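Side-chain contacts in D-glycerate 3-kinase (Cryptococcus neoformans var. grubii serotype A, PDB 6CKG), which probably phosphorylates D-glycerate to 3-phosphoglycerate with ATP as phosphate donor: residues A[70-73]-A[78-81]; A[85-90]-A[118-123]. All coordinates share one frame; numbering follows the deposited sequence.

Contact 1 of 2, residues A[70-73]-A[78-81]; sequences YLEK and RLAT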
loop_
_atom_site.group_PDB
_atom_site.type_symbol
_atom_site.label_atom_id
_atom_site.label_comp_id
_atom_site.label_asym_id
_atom_site.label_seq_id
_atom_site.Cartn_x
_atom_site.Cartn_y
_atom_site.Cartn_z
ATOM N N TYR A 70 1.974 -19.738 -1.182
ATOM C CA TYR A 70 1.316 -20.474 -2.255
ATOM C C TYR A 70 2.216 -20.557 -3.486
ATOM O O TYR A 70 2.388 -21.634 -4.072
ATOM C CB TYR A 70 -0.012 -19.784 -2.582
ATOM C CG TYR A 70 -0.926 -20.541 -3.497
ATOM C CD1 TYR A 70 -0.869 -20.360 -4.873
ATOM C CD2 TYR A 70 -1.875 -21.417 -2.987
ATOM C CE1 TYR A 70 -1.723 -21.040 -5.719
ATOM C CE2 TYR A 70 -2.728 -22.113 -3.834
ATOM C CZ TYR A 70 -2.642 -21.920 -5.194
ATOM O OH TYR A 70 -3.485 -22.605 -6.033
ATOM N N LEU A 71 2.810 -19.422 -3.886
ATOM C CA LEU A 71 3.688 -19.412 -5.056
ATOM C C LEU A 71 4.961 -20.216 -4.811
ATOM O O LEU A 71 5.442 -20.918 -5.714
ATOM C CB LEU A 71 4.024 -17.969 -5.443
ATOM C CG LEU A 71 2.829 -17.194 -6.025
ATOM C CD1 LEU A 71 3.144 -15.713 -6.274
ATOM C CD2 LEU A 71 2.343 -17.866 -7.300
ATOM N N GLU A 72 5.522 -20.132 -3.597
ATOM C CA GLU A 72 6.742 -20.872 -3.293
ATOM C C GLU A 72 6.469 -22.365 -3.244
ATOM O O GLU A 72 7.254 -23.167 -3.768
ATOM C CB GLU A 72 7.355 -20.401 -1.967
ATOM C CG GLU A 72 7.770 -18.913 -1.937
ATOM C CD GLU A 72 8.745 -18.562 -0.811
ATOM O OE1 GLU A 72 8.618 -19.142 0.292
ATOM O OE2 GLU A 72 9.640 -17.703 -1.039
ATOM N N LYS A 73 5.342 -22.758 -2.650
ATOM C CA LYS A 73 5.092 -24.177 -2.447
ATOM C C LYS A 73 4.619 -24.855 -3.723
ATOM O O LYS A 73 5.102 -25.937 -4.065
ATOM C CB LYS A 73 4.071 -24.388 -1.328
ATOM C CG LYS A 73 3.760 -25.861 -1.066
ATOM C CD LYS A 73 2.480 -26.024 -0.271
ATOM C CE LYS A 73 2.040 -27.480 -0.225
ATOM N NZ LYS A 73 2.963 -28.317 0.595
ATOM N N ARG A 78 10.641 -18.084 -5.764
ATOM C CA ARG A 78 11.260 -17.446 -4.610
ATOM C C ARG A 78 10.728 -16.018 -4.540
ATOM O O ARG A 78 10.809 -15.269 -5.521
ATOM C CB ARG A 78 12.784 -17.469 -4.706
ATOM C CG ARG A 78 13.380 -18.873 -4.727
ATOM C CD ARG A 78 14.882 -18.849 -4.984
ATOM N NE ARG A 78 15.629 -18.189 -3.913
ATOM C CZ ARG A 78 15.949 -18.767 -2.756
ATOM N NH1 ARG A 78 15.583 -20.020 -2.514
ATOM N NH2 ARG A 78 16.629 -18.096 -1.833
ATOM N N LEU A 79 10.160 -15.662 -3.395
ATOM C CA LEU A 79 9.469 -14.397 -3.211
ATOM C C LEU A 79 10.140 -13.563 -2.130
ATOM O O LEU A 79 10.756 -14.090 -1.194
ATOM C CB LEU A 79 7.996 -14.610 -2.840
ATOM C CG LEU A 79 7.086 -14.675 -4.068
ATOM C CD1 LEU A 79 7.079 -16.092 -4.575
ATOM C CD2 LEU A 79 5.667 -14.181 -3.823
ATOM N N ALA A 80 10.015 -12.256 -2.281
ATOM C CA ALA A 80 10.330 -11.302 -1.228
ATOM C C ALA A 80 9.150 -10.355 -1.152
ATOM O O ALA A 80 8.532 -10.063 -2.181
ATOM C CB ALA A 80 11.622 -10.519 -1.505
ATOM N N THR A 81 8.816 -9.897 0.053
ATOM C CA THR A 81 7.683 -8.994 0.236
ATOM C C THR A 81 8.129 -7.698 0.899
ATOM O O THR A 81 8.866 -7.727 1.895
ATOM C CB THR A 81 6.584 -9.642 1.075
ATOM O OG1 THR A 81 6.068 -10.782 0.388
ATOM C CG2 THR A 81 5.435 -8.637 1.306
#
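In the beta-alpha-beta crossover that starts from strand 48-53, the last turns of helix 63-75 meet the beginning of strand 79-83 through Leu71, Glu72 and Leu79. The polar part is one hydrogen bond: Leu79 N donates to Glu72 OE2 at 3.2 Å, nearly straight at 162°, and reaches the anti lone pair, the one turned away from OE1. Glu72 gets there because its CG stands anti to the carbonyl carbon (chi1 -61°) and the chain runs extended from that point. Its CG also lies 3.9 Å from Leu79 CD1. Leu71 crosses Leu79 at about a right angle and touches both of its methyls: CB of Leu71 is 3.7 Å from CD1 of Leu79, and CD1 of Leu71 is 3.8 Å from CD2 of Leu79. Pro68, Val176 and Ile178 also touch Leu79. Arg78 points away from the helix, its NE and NH2 hydrogen-bonded to the carbonyls of Pro173 and Gln171, and it makes no salt bridge with Glu72. Ala80 pairs with strand 176-180, while the carboxylate serves the N-H of Leu79 on this outermost strand. Helix packed on edge strand, with strand 176-180 between the crossover's two strands, is the arrangement of P-loop kinases with a 2-3-1-4-5 sheet.

Contact 2 of 2, residues A[85-90]-A[118-123]; sequences DDFYLT and LPLLEQ. With EDO (1,2-ethanediol), chain C.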
loop_
_atom_site.group_PDB
_atom_site.type_symbol
_atom_site.label_atom_id
_atom_site.label_comp_id
_atom_site.label_asym_id
_atom_site.label_seq_id
_atom_site.Cartn_x
_atom_site.Cartn_y
_atom_site.Cartn_z
ATOM N N ASP A 85 3.852 -0.267 5.361
ATOM C CA ASP A 85 3.875 0.134 6.767
ATOM C C ASP A 85 5.213 -0.168 7.435
ATOM O O ASP A 85 5.557 0.468 8.433
ATOM C CB ASP A 85 2.775 -0.575 7.546
ATOM C CG ASP A 85 1.391 -0.170 7.114
ATOM O OD1 ASP A 85 1.235 0.501 6.062
ATOM O OD2 ASP A 85 0.452 -0.544 7.844
ATOM N N ASP A 86 5.970 -1.146 6.933
ATOM C CA ASP A 86 7.275 -1.412 7.526
ATOM C C ASP A 86 8.285 -0.326 7.197
ATOM O O ASP A 86 9.391 -0.339 7.752
ATOM C CB ASP A 86 7.812 -2.768 7.063
ATOM C CG ASP A 86 7.112 -3.914 7.734
ATOM O OD1 ASP A 86 7.029 -3.894 8.979
ATOM O OD2 ASP A 86 6.614 -4.814 7.012
ATOM N N PHE A 87 7.917 0.611 6.328
ATOM C CA PHE A 87 8.778 1.689 5.875
ATOM C C PHE A 87 8.322 3.062 6.385
ATOM O O PHE A 87 8.755 4.092 5.860
ATOM C CB PHE A 87 8.854 1.670 4.349
ATOM C CG PHE A 87 9.627 0.496 3.798
ATOM C CD1 PHE A 87 9.015 -0.738 3.606
ATOM C CD2 PHE A 87 10.963 0.631 3.468
ATOM C CE1 PHE A 87 9.734 -1.813 3.107
ATOM C CE2 PHE A 87 11.689 -0.451 2.967
ATOM C CZ PHE A 87 11.075 -1.665 2.791
ATOM N N TYR A 88 7.479 3.106 7.413
ATOM C CA TYR A 88 7.226 4.377 8.092
ATOM C C TYR A 88 8.535 5.008 8.571
ATOM O O TYR A 88 9.520 4.316 8.850
ATOM C CB TYR A 88 6.311 4.174 9.300
ATOM C CG TYR A 88 4.825 4.039 9.027
ATOM C CD1 TYR A 88 4.145 4.953 8.219
ATOM C CD2 TYR A 88 4.098 3.021 9.624
ATOM C CE1 TYR A 88 2.792 4.819 8.005
ATOM C CE2 TYR A 88 2.756 2.884 9.422
ATOM C CZ TYR A 88 2.099 3.774 8.615
ATOM O OH TYR A 88 0.745 3.612 8.438
ATOM N N LEU A 89 8.534 6.343 8.670
ATOM C CA LEU A 89 9.624 7.065 9.314
ATOM C C LEU A 89 9.919 6.477 10.684
ATOM O O LEU A 89 9.033 5.935 11.354
ATOM C CB LEU A 89 9.270 8.556 9.482
ATOM C CG LEU A 89 9.054 9.348 8.197
ATOM C CD1 LEU A 89 8.428 10.721 8.543
ATOM C CD2 LEU A 89 10.391 9.490 7.460
ATOM N N THR A 90 11.179 6.588 11.104
ATOM C CA THR A 90 11.491 6.307 12.496
ATOM C C THR A 90 10.677 7.257 13.370
ATOM O O THR A 90 10.215 8.300 12.910
ATOM C CB THR A 90 12.984 6.487 12.784
ATOM O OG1 THR A 90 13.327 7.867 12.640
ATOM C CG2 THR A 90 13.837 5.657 11.835
ATOM N N LEU A 118 11.118 7.582 2.403
ATOM C CA LEU A 118 11.228 7.334 0.968
ATOM C C LEU A 118 12.645 6.947 0.538
ATOM O O LEU A 118 12.781 6.085 -0.340
ATOM C CB LEU A 118 10.726 8.548 0.171
ATOM C CG LEU A 118 9.207 8.738 0.256
ATOM C CD1 LEU A 118 8.794 10.072 -0.376
ATOM C CD2 LEU A 118 8.499 7.590 -0.434
ATOM N N PRO A 119 13.719 7.533 1.098
ATOM C CA PRO A 119 15.062 6.993 0.787
ATOM C C PRO A 119 15.191 5.504 1.064
ATOM O O PRO A 119 15.785 4.782 0.253
ATOM C CB PRO A 119 15.990 7.823 1.681
ATOM C CG PRO A 119 15.275 9.154 1.784
ATOM C CD PRO A 119 13.815 8.797 1.861
ATOM N N LEU A 120 14.628 5.022 2.180
ATOM C CA LEU A 120 14.751 3.606 2.524
ATOM C C LEU A 120 13.918 2.736 1.588
ATOM O O LEU A 120 14.371 1.670 1.157
ATOM C CB LEU A 120 14.336 3.375 3.982
ATOM C CG LEU A 120 14.547 1.968 4.545
ATOM C CD1 LEU A 120 16.015 1.564 4.453
ATOM C CD2 LEU A 120 14.059 1.859 5.989
ATOM N N LEU A 121 12.689 3.160 1.293
ATOM C CA LEU A 121 11.867 2.475 0.298
ATOM C C LEU A 121 12.593 2.349 -1.032
ATOM O O LEU A 121 12.650 1.265 -1.623
ATOM C CB LEU A 121 10.553 3.231 0.110
ATOM C CG LEU A 121 9.478 2.895 1.132
ATOM C CD1 LEU A 121 8.427 4.009 1.208
ATOM C CD2 LEU A 121 8.850 1.561 0.735
ATOM N N GLU A 122 13.149 3.456 -1.526
ATOM C CA GLU A 122 13.846 3.419 -2.803
ATOM C C GLU A 122 15.090 2.547 -2.725
ATOM O O GLU A 122 15.347 1.755 -3.640
ATOM C CB GLU A 122 14.205 4.831 -3.258
ATOM C CG GLU A 122 12.997 5.676 -3.573
ATOM C CD GLU A 122 13.364 7.024 -4.150
ATOM O OE1 GLU A 122 14.410 7.117 -4.830
ATOM O OE2 GLU A 122 12.608 7.989 -3.911
ATOM N N GLN A 123 15.867 2.670 -1.642
ATOM C CA GLN A 123 17.053 1.833 -1.483
ATOM C C GLN A 123 16.682 0.351 -1.474
ATOM O O GLN A 123 17.338 -0.466 -2.128
ATOM C CB GLN A 123 17.819 2.214 -0.198
ATOM C CG GLN A 123 19.075 1.365 0.057
ATOM C CD GLN A 123 19.780 1.674 1.391
ATOM O OE1 GLN A 123 19.138 1.937 2.409
ATOM N NE2 GLN A 123 21.109 1.638 1.376
HETATM C C1 EDO C . 9.737 -6.668 5.800
HETATM O O1 EDO C . 9.262 -6.299 7.112
HETATM C C2 EDO C . 9.397 -5.554 4.815
HETATM O O2 EDO C . 7.971 -5.408 4.756
#
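Phe87 and Leu121 both have CG beside the backbone N (chi1 -70° and -84°), which lays the phenyl ring and the isobutyl group obliquely across each other; Leu120, with CG opposite its backbone N, is swung to the ring from the preceding position of the helix. Leu121 CD2 sits over one face of the ring in a CH-pi contact, 3.7 Å from the centroid and 25° off the normal. It is displaced toward the root of the ring, so its closest atom is Phe87 CG, at a tight 3.3 Å. The branch point joins in, Leu121 CG lying 3.5 Å from Phe87 CB. Leu120 adds a looser touch, CG to Phe87 CD2 at 4.0 Å. The contact ties the loop leaving strand 79-83 of the P-loop kinase sheet to the first turns of helix 118-129; Met82 touches both Phe87 and Leu121, and Pro150 both Phe87 and Leu120. Next to Phe87, Asp86 faces a 1,2-ethanediol, probably from the crystallisation liquor, whose O2 donates to Asp86 OD2 at 2.7 Å. Pro150 O and Ser83 N also hydrogen-bond the diol, and its C2 approaches Phe87 CE1 obliquely at 4.1 Å. Asp86 OD1 is held separately by the backbone N of Tyr152.

Strand 79-83 connects the two contacts, which follow one another along the chain: contact 1 packs its start against helix 63-75, and contact 2 packs the loop that leaves its other end against helix 118-129. Their centres are about 22 Å apart and no residue of one touches the other. The centre of contact 1 lies about 19 Å from the centre of the chain, toward the outside of the fold; that of contact 2, which is buried, about 12 Å. In P-loop kinases substrates bind at the C-terminal ends of the parallel strands; the diol beside Asp86 lies on that side, consistent with contact 2 bordering the substrate pocket and contact 1 lying at the opposite, N-terminal end of strand 79-83.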